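Local coordinates for protein endoglucanase A (PDB 3IK2) that probably hydrolyses internal beta-1,4-glucosidic bonds of cellulose and related glucans, as a family 44 endoglucanase with a TIM-like barrel, at residues 405-419 / 430-444. Numbering follows the deposited sequence.
Sequences YDGNNSKYGDTDVKC and YASVTSNDGNKMDII
Thr415 and Val433 form an antiparallel hydrogen-bonded pair, Val433 N reaching Thr415 O at 2.7 Å and Thr415 N bonding back to Val433 O. The N-to-C directions of the short strand segments 415-419 and 430-433 are 127° apart, well short of the 180° of a straight antiparallel pair. Asp414 and Thr415 both face Val433, which defines a classic beta bulge at the start of the strand. The Asp414 carboxylate then grips the turn beginning at Thr434: its OD1 takes Ser435 N at 2.8 Å and its OD2 takes Ser435 OG at 2.6 Å, both on the syn side. Thr415 OG1 meets Asp414 OD1 from above the carboxylate plane, giving that oxygen a second donor. These strands make a hairpin in the beta-sheet domain beside the catalytic barrel, and strand 440-447 follows as the next neighbour. Tyr412 lies across strands 430-433 and 440-444; CG anti to the backbone N (chi1 -161°) carries its ring back over Ser432. Ser432 OG sits 3.1 Å above the ring plane, over its centre, and accepts a weak hydrogen bond from Gly413 N. Ile444 CG1 approaches Tyr412 CE1 at 3.5 Å, and Tyr402 of helix 393-403 meets the ring edge-to-face. Asp442 CB packs 3.7 Å from Tyr412 CD1, while Asp442 OD1 is hydrogen-bonded to His506 NE2.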
# COMPACT_ATOMS: atom_id res chain seq x y z
N TYR A 405 16.68 5.72 -10.75
CA TYR A 405 16.87 7.16 -11.00
C TYR A 405 17.79 7.42 -12.20
O TYR A 405 17.65 8.43 -12.89
CB TYR A 405 17.39 7.87 -9.76
CG TYR A 405 18.63 7.24 -9.17
CD1 TYR A 405 19.89 7.68 -9.54
CD2 TYR A 405 18.54 6.22 -8.25
CE1 TYR A 405 21.03 7.11 -8.98
CE2 TYR A 405 19.68 5.65 -7.69
CZ TYR A 405 20.91 6.11 -8.06
OH TYR A 405 22.04 5.52 -7.53
N ASP A 406 18.72 6.50 -12.44
CA ASP A 406 19.69 6.68 -13.51
C ASP A 406 19.37 5.85 -14.74
O ASP A 406 20.16 5.80 -15.68
CB ASP A 406 21.10 6.36 -13.00
CG ASP A 406 21.25 4.91 -12.60
OD1 ASP A 406 20.26 4.15 -12.78
OD2 ASP A 406 22.35 4.55 -12.09
N GLY A 407 18.21 5.18 -14.75
CA GLY A 407 17.84 4.32 -15.87
C GLY A 407 18.62 3.02 -15.92
O GLY A 407 18.49 2.23 -16.87
N ASN A 408 19.44 2.78 -14.90
CA ASN A 408 20.25 1.57 -14.80
C ASN A 408 19.86 0.76 -13.59
O ASN A 408 20.63 -0.07 -13.11
CB ASN A 408 21.73 1.91 -14.74
CG ASN A 408 22.26 2.50 -16.04
OD1 ASN A 408 23.02 3.47 -16.03
ND2 ASN A 408 21.85 1.92 -17.18
N ASN A 409 18.65 1.01 -13.08
CA ASN A 409 18.14 0.34 -11.88
C ASN A 409 19.09 0.36 -10.66
O ASN A 409 19.13 -0.58 -9.87
CB ASN A 409 17.64 -1.09 -12.22
CG ASN A 409 16.42 -1.08 -13.14
OD1 ASN A 409 16.45 -1.64 -14.23
ND2 ASN A 409 15.34 -0.46 -12.70
N SER A 410 19.89 1.43 -10.55
CA SER A 410 20.53 1.79 -9.28
C SER A 410 19.41 2.16 -8.31
O SER A 410 18.41 2.81 -8.68
CB SER A 410 21.46 3.01 -9.41
OG SER A 410 22.45 2.85 -10.40
N LYS A 411 19.57 1.77 -7.06
CA LYS A 411 18.50 1.95 -6.12
C LYS A 411 18.88 2.62 -4.81
O LYS A 411 20.06 2.74 -4.46
CB LYS A 411 17.80 0.62 -5.84
CG LYS A 411 18.71 -0.51 -5.48
CD LYS A 411 17.95 -1.79 -5.64
CE LYS A 411 18.23 -2.74 -4.50
NZ LYS A 411 19.67 -3.12 -4.44
N TYR A 412 17.86 3.09 -4.13
CA TYR A 412 17.93 3.65 -2.79
C TYR A 412 18.52 2.62 -1.80
O TYR A 412 18.55 1.42 -2.09
CB TYR A 412 16.52 4.11 -2.39
CG TYR A 412 16.51 5.09 -1.25
CD1 TYR A 412 17.13 6.32 -1.39
CD2 TYR A 412 15.93 4.77 -0.03
CE1 TYR A 412 17.16 7.22 -0.34
CE2 TYR A 412 15.95 5.67 1.02
CZ TYR A 412 16.56 6.90 0.85
OH TYR A 412 16.60 7.80 1.87
N GLY A 413 19.01 3.09 -0.66
CA GLY A 413 19.58 2.20 0.37
C GLY A 413 18.53 1.38 1.11
O GLY A 413 17.36 1.66 1.01
N ASP A 414 18.96 0.38 1.86
CA ASP A 414 18.08 -0.52 2.58
C ASP A 414 18.00 -0.16 4.07
O ASP A 414 17.25 -0.78 4.81
CB ASP A 414 18.56 -1.98 2.41
CG ASP A 414 20.00 -2.19 2.88
OD1 ASP A 414 20.63 -1.27 3.44
OD2 ASP A 414 20.52 -3.30 2.69
N THR A 415 18.76 0.85 4.49
CA THR A 415 18.78 1.24 5.91
C THR A 415 18.60 2.73 6.04
O THR A 415 19.48 3.48 5.64
CB THR A 415 20.11 0.84 6.59
OG1 THR A 415 20.50 -0.46 6.15
CG2 THR A 415 19.98 0.86 8.12
N ASP A 416 17.47 3.16 6.60
CA ASP A 416 17.22 4.57 6.85
C ASP A 416 18.09 5.03 8.02
O ASP A 416 18.26 4.30 8.98
CB ASP A 416 15.74 4.80 7.16
CG ASP A 416 15.44 6.24 7.58
OD1 ASP A 416 15.24 6.47 8.78
OD2 ASP A 416 15.43 7.14 6.70
N VAL A 417 18.63 6.24 7.92
CA VAL A 417 19.44 6.81 8.99
C VAL A 417 18.95 8.21 9.30
O VAL A 417 18.22 8.81 8.52
CB VAL A 417 20.99 6.80 8.68
CG1 VAL A 417 21.50 5.34 8.36
CG2 VAL A 417 21.35 7.75 7.56
N LYS A 418 19.34 8.70 10.48
CA LYS A 418 19.04 10.05 10.92
C LYS A 418 19.31 11.10 9.84
O LYS A 418 20.42 11.23 9.37
CB LYS A 418 19.86 10.38 12.17
CG LYS A 418 19.69 11.83 12.61
CD LYS A 418 20.37 12.03 13.95
CE LYS A 418 20.61 13.52 14.23
NZ LYS A 418 21.19 13.71 15.61
N CYS A 419 18.27 11.86 9.50
CA CYS A 419 18.35 12.86 8.48
C CYS A 419 17.32 13.92 8.83
O CYS A 419 16.15 13.84 8.42
CB CYS A 419 18.05 12.27 7.10
SG CYS A 419 18.45 13.38 5.75
N TYR A 430 15.39 12.46 3.36
CA TYR A 430 15.57 11.07 3.80
C TYR A 430 16.99 10.68 3.43
O TYR A 430 17.46 11.02 2.36
CB TYR A 430 14.50 10.12 3.15
CG TYR A 430 13.07 10.59 3.44
CD1 TYR A 430 12.48 10.35 4.68
CD2 TYR A 430 12.34 11.35 2.51
CE1 TYR A 430 11.20 10.82 4.98
CE2 TYR A 430 11.06 11.80 2.79
CZ TYR A 430 10.50 11.54 4.03
OH TYR A 430 9.24 11.98 4.33
N ALA A 431 17.68 10.00 4.33
CA ALA A 431 19.01 9.45 4.03
C ALA A 431 19.01 7.97 4.30
O ALA A 431 18.35 7.50 5.25
CB ALA A 431 20.09 10.16 4.86
N SER A 432 19.73 7.22 3.48
CA SER A 432 19.88 5.79 3.69
C SER A 432 21.30 5.29 3.42
O SER A 432 22.06 5.85 2.61
CB SER A 432 18.89 4.99 2.82
OG SER A 432 19.19 5.16 1.46
N VAL A 433 21.63 4.19 4.09
CA VAL A 433 22.89 3.51 3.81
C VAL A 433 22.51 2.13 3.24
O VAL A 433 21.36 1.73 3.31
CB VAL A 433 23.82 3.54 5.09
CG1 VAL A 433 24.71 2.39 5.14
CG2 VAL A 433 24.64 4.85 5.13
N THR A 434 23.45 1.44 2.61
CA THR A 434 23.21 0.13 2.01
C THR A 434 24.05 -0.88 2.82
O THR A 434 25.28 -0.75 2.90
CB THR A 434 23.57 0.15 0.50
OG1 THR A 434 22.82 1.18 -0.17
CG2 THR A 434 23.30 -1.20 -0.17
N SER A 435 23.37 -1.85 3.43
CA SER A 435 23.98 -2.74 4.43
C SER A 435 25.20 -3.54 3.95
O SER A 435 26.09 -3.85 4.74
CB SER A 435 22.95 -3.71 4.98
OG SER A 435 22.49 -4.52 3.92
N ASN A 436 25.25 -3.87 2.66
CA ASN A 436 26.43 -4.50 2.10
C ASN A 436 27.29 -3.66 1.13
O ASN A 436 28.16 -4.18 0.44
CB ASN A 436 26.09 -5.87 1.52
CG ASN A 436 24.97 -5.82 0.50
OD1 ASN A 436 24.76 -4.80 -0.19
ND2 ASN A 436 24.23 -6.95 0.37
N ASP A 437 27.05 -2.35 1.08
CA ASP A 437 27.94 -1.46 0.31
C ASP A 437 28.20 -0.13 1.03
O ASP A 437 27.48 0.84 0.81
CB ASP A 437 27.43 -1.19 -1.12
CG ASP A 437 28.39 -0.29 -1.92
OD1 ASP A 437 29.57 -0.20 -1.49
OD2 ASP A 437 27.99 0.31 -2.95
N GLY A 438 29.24 -0.11 1.87
CA GLY A 438 29.63 1.09 2.62
C GLY A 438 30.14 2.27 1.82
O GLY A 438 30.16 3.41 2.32
N ASN A 439 30.54 2.04 0.57
CA ASN A 439 30.99 3.10 -0.32
C ASN A 439 29.98 4.25 -0.51
O ASN A 439 30.39 5.37 -0.80
CB ASN A 439 31.46 2.56 -1.69
CG ASN A 439 32.23 3.61 -2.54
OD1 ASN A 439 33.24 4.19 -2.11
ND2 ASN A 439 31.75 3.83 -3.75
N LYS A 440 28.69 3.98 -0.29
CA LYS A 440 27.66 4.96 -0.66
C LYS A 440 26.52 5.32 0.32
O LYS A 440 26.01 4.49 1.07
CB LYS A 440 27.07 4.60 -2.02
CG LYS A 440 25.91 3.68 -1.97
CD LYS A 440 25.29 3.76 -3.32
CE LYS A 440 24.50 2.53 -3.54
NZ LYS A 440 23.67 2.77 -4.71
N MET A 441 26.10 6.57 0.23
CA MET A 441 24.94 7.06 0.93
C MET A 441 23.97 7.68 -0.07
O MET A 441 24.38 8.36 -1.00
CB MET A 441 25.33 8.10 2.00
CG MET A 441 24.09 8.80 2.54
SD MET A 441 24.32 9.97 3.82
CE MET A 441 25.80 10.83 3.36
N ASP A 442 22.67 7.43 0.15
CA ASP A 442 21.61 7.88 -0.75
C ASP A 442 20.75 8.85 0.01
O ASP A 442 20.42 8.60 1.17
CB ASP A 442 20.76 6.72 -1.25
CG ASP A 442 21.49 5.89 -2.29
OD1 ASP A 442 21.50 6.26 -3.48
OD2 ASP A 442 22.06 4.86 -1.90
N ILE A 443 20.45 9.98 -0.63
CA ILE A 443 19.67 11.02 0.03
C ILE A 443 18.54 11.43 -0.90
O ILE A 443 18.78 11.68 -2.08
CB ILE A 443 20.53 12.24 0.43
CG1 ILE A 443 21.77 11.80 1.22
CG2 ILE A 443 19.74 13.20 1.29
CD1 ILE A 443 22.87 12.86 1.29
N ILE A 444 17.33 11.46 -0.38
CA ILE A 444 16.20 12.09 -1.08
C ILE A 444 15.96 13.46 -0.48
O ILE A 444 15.81 13.60 0.75
CB ILE A 444 14.88 11.25 -0.99
CG1 ILE A 444 15.11 9.84 -1.50
CG2 ILE A 444 13.71 11.93 -1.78
CD1 ILE A 444 15.41 9.75 -3.00
O HOH W 1 21.55 0.72 -2.67
O HOH W 2 22.12 1.06 -6.48
O HOH W 3 16.02 9.49 7.14